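Local coordinates for protein putative nucleoside-diphosphate-sugar epimerase (Staphylococcus aureus subsp. aureus, PDB 3E48) that is of unknown function but probably binds NAD(P)H through a Rossmann-type domain, as in the nucleoside-diphosphate-sugar epimerases after which it is named, at residues R179-I184 with F262-D268. Residues are numbered along the deposited sequence; the frame is centred on the assembly and turned at random.
Sequences RGVIAI and FKQLVND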
loop_
_atom_site.group_PDB
_atom_site.type_symbol
_atom_site.label_atom_id
_atom_site.label_comp_id
_atom_site.label_asym_id
_atom_site.label_seq_id
_atom_site.Cartn_x
_atom_site.Cartn_y
_atom_site.Cartn_z
ATOM N N ARG B 179 -13.249 -1.568 -21.910
ATOM C CA ARG B 179 -14.198 -2.648 -22.186
ATOM C C ARG B 179 -14.374 -3.537 -20.957
ATOM O O ARG B 179 -15.485 -3.972 -20.645
ATOM C CB ARG B 179 -13.741 -3.488 -23.384
ATOM C CG ARG B 179 -13.720 -2.722 -24.705
ATOM C CD ARG B 179 -13.093 -3.561 -25.808
ATOM N NE ARG B 179 -13.898 -4.735 -26.135
ATOM C CZ ARG B 179 -13.459 -5.760 -26.861
ATOM N NH1 ARG B 179 -12.219 -5.759 -27.333
ATOM N NH2 ARG B 179 -14.259 -6.781 -27.119
ATOM N N GLY B 180 -13.275 -3.802 -20.257
ATOM C CA GLY B 180 -13.351 -4.625 -19.063
ATOM C C GLY B 180 -14.139 -3.932 -17.965
ATOM O O GLY B 180 -14.945 -4.559 -17.277
ATOM N N VAL B 181 -13.906 -2.633 -17.793
ATOM C CA VAL B 181 -14.608 -1.868 -16.771
ATOM C C VAL B 181 -16.110 -1.818 -17.072
ATOM O O VAL B 181 -16.933 -1.981 -16.172
ATOM C CB VAL B 181 -14.027 -0.433 -16.662
ATOM C CG1 VAL B 181 -14.870 0.415 -15.723
ATOM C CG2 VAL B 181 -12.589 -0.497 -16.146
ATOM N N ILE B 182 -16.456 -1.605 -18.340
ATOM C CA ILE B 182 -17.854 -1.556 -18.770
ATOM C C ILE B 182 -18.528 -2.902 -18.501
ATOM O O ILE B 182 -19.664 -2.958 -18.026
ATOM C CB ILE B 182 -17.957 -1.227 -20.282
ATOM C CG1 ILE B 182 -17.590 0.246 -20.524
ATOM C CG2 ILE B 182 -19.356 -1.549 -20.806
ATOM C CD1 ILE B 182 -18.559 1.252 -19.923
ATOM N N ALA B 183 -17.820 -3.988 -18.793
ATOM C CA ALA B 183 -18.367 -5.322 -18.572
ATOM C C ALA B 183 -18.674 -5.526 -17.092
ATOM O O ALA B 183 -19.680 -6.141 -16.736
ATOM C CB ALA B 183 -17.384 -6.387 -19.057
ATOM N N ILE B 184 -17.804 -5.008 -16.229
ATOM C CA ILE B 184 -18.013 -5.134 -14.792
ATOM C C ILE B 184 -19.235 -4.320 -14.373
ATOM O O ILE B 184 -20.106 -4.819 -13.661
ATOM C CB ILE B 184 -16.782 -4.645 -14.008
ATOM C CG1 ILE B 184 -15.588 -5.550 -14.330
ATOM C CG2 ILE B 184 -17.077 -4.638 -12.509
ATOM C CD1 ILE B 184 -14.283 -5.105 -13.703
ATOM N N PHE B 262 -9.708 -10.370 -18.431
ATOM C CA PHE B 262 -10.225 -9.659 -19.597
ATOM C C PHE B 262 -11.069 -10.582 -20.469
ATOM O O PHE B 262 -12.198 -10.251 -20.835
ATOM C CB PHE B 262 -9.089 -9.082 -20.440
ATOM C CG PHE B 262 -9.563 -8.331 -21.649
ATOM C CD1 PHE B 262 -10.031 -7.024 -21.535
ATOM C CD2 PHE B 262 -9.566 -8.936 -22.901
ATOM C CE1 PHE B 262 -10.493 -6.332 -22.653
ATOM C CE2 PHE B 262 -10.026 -8.254 -24.026
ATOM C CZ PHE B 262 -10.491 -6.948 -23.902
ATOM N N LYS B 263 -10.515 -11.743 -20.803
ATOM C CA LYS B 263 -11.219 -12.708 -21.637
ATOM C C LYS B 263 -12.500 -13.206 -20.974
ATOM O O LYS B 263 -13.521 -13.369 -21.636
ATOM C CB LYS B 263 -10.298 -13.891 -21.957
ATOM C CG LYS B 263 -10.804 -14.807 -23.069
ATOM C CD LYS B 263 -11.825 -15.816 -22.569
ATOM C CE LYS B 263 -11.183 -16.815 -21.611
ATOM N NZ LYS B 263 -12.173 -17.796 -21.079
ATOM N N GLN B 264 -12.455 -13.444 -19.668
ATOM C CA GLN B 264 -13.640 -13.930 -18.968
ATOM C C GLN B 264 -14.710 -12.850 -18.847
ATOM O O GLN B 264 -15.902 -13.150 -18.827
ATOM C CB GLN B 264 -13.266 -14.451 -17.578
ATOM C CG GLN B 264 -12.215 -15.561 -17.618
ATOM C CD GLN B 264 -11.945 -16.169 -16.258
ATOM O OE1 GLN B 264 -11.854 -15.461 -15.255
ATOM N NE2 GLN B 264 -11.792 -17.487 -16.220
ATOM N N LEU B 265 -14.285 -11.592 -18.773
ATOM C CA LEU B 265 -15.224 -10.482 -18.648
ATOM C C LEU B 265 -15.790 -9.990 -19.978
ATOM O O LEU B 265 -16.998 -9.776 -20.102
ATOM C CB LEU B 265 -14.556 -9.305 -17.930
ATOM C CG LEU B 265 -14.277 -9.496 -16.439
ATOM C CD1 LEU B 265 -13.389 -8.362 -15.923
ATOM C CD2 LEU B 265 -15.600 -9.534 -15.677
ATOM N N VAL B 266 -14.918 -9.812 -20.967
ATOM C CA VAL B 266 -15.333 -9.304 -22.271
ATOM C C VAL B 266 -15.562 -10.383 -23.326
ATOM O O VAL B 266 -16.060 -10.093 -24.412
ATOM C CB VAL B 266 -14.298 -8.292 -22.828
ATOM C CG1 VAL B 266 -13.906 -7.294 -21.744
ATOM C CG2 VAL B 266 -13.085 -9.023 -23.348
ATOM N N ASN B 267 -15.192 -11.621 -23.008
ATOM C CA ASN B 267 -15.358 -12.740 -23.930
ATOM C C ASN B 267 -14.656 -12.469 -25.266
ATOM O O ASN B 267 -15.202 -12.718 -26.341
ATOM C CB ASN B 267 -16.851 -13.022 -24.162
ATOM C CG ASN B 267 -17.622 -13.223 -22.861
ATOM O OD1 ASN B 267 -17.842 -12.278 -22.103
ATOM N ND2 ASN B 267 -18.031 -14.461 -22.596
ATOM N N ASP B 268 -13.434 -11.957 -25.189
ATOM C CA ASP B 268 -12.664 -11.657 -26.387
ATOM C C ASP B 268 -11.189 -11.573 -26.024
ATOM O O ASP B 268 -10.833 -11.589 -24.847
ATOM C CB ASP B 268 -13.152 -10.338 -27.003
ATOM C CG ASP B 268 -12.467 -10.012 -28.318
ATOM O OD1 ASP B 268 -12.160 -10.949 -29.088
ATOM O OD2 ASP B 268 -12.253 -8.811 -28.593
#
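F262 brings its ring up to R179 and G180, starting a helix-helix contact on a Rossmann-type domain that probably binds NAD(P)H. Helix 174-186, which also touches helix 11-22, is joined here by the short helix 261-266 from late in the chain. The segment axes approach to 9.0 Å and cross at 51°. G180 lies against F262, their CA atoms 5.9 Å apart.

The ring edge of F262 faces R179, with CZ 4.0 Å from NH1 and over one face of the guanidinium. The two planes are perpendicular. CG2 of V266 sits over one face of the same ring, offset toward its rim.

L265 reaches across to I184. Its CD1 lies 3.9 Å from I184 CG1, and both side chains also touch Y195 of strand 194-203. The pair thus links the two helices to the sheet. The backbone of L265 is met as well, since A183 CB packs against its carbonyl oxygen.

V266 places CG1 against the backbone of G180, 3.8 Å from G180 CA. This methyl sits anti to the carbonyl carbon of V266 and also rests on R179 O.

The helix ends at V266; N267, with positive phi, leads the chain on to D268. Here the apolar contact gives way to a salt bridge. R179 bends at chi3 (66°) and offers both terminal nitrogens to one carboxylate oxygen. The NH1 bond is weak, and D176 is a second, distant acidic partner of that nitrogen. R179 NH2 lies 3.2 Å from D268 OD2. It meets this oxygen on the anti side but 24° out of the carboxylate plane, while OD2 stays nearly in the guanidinium plane.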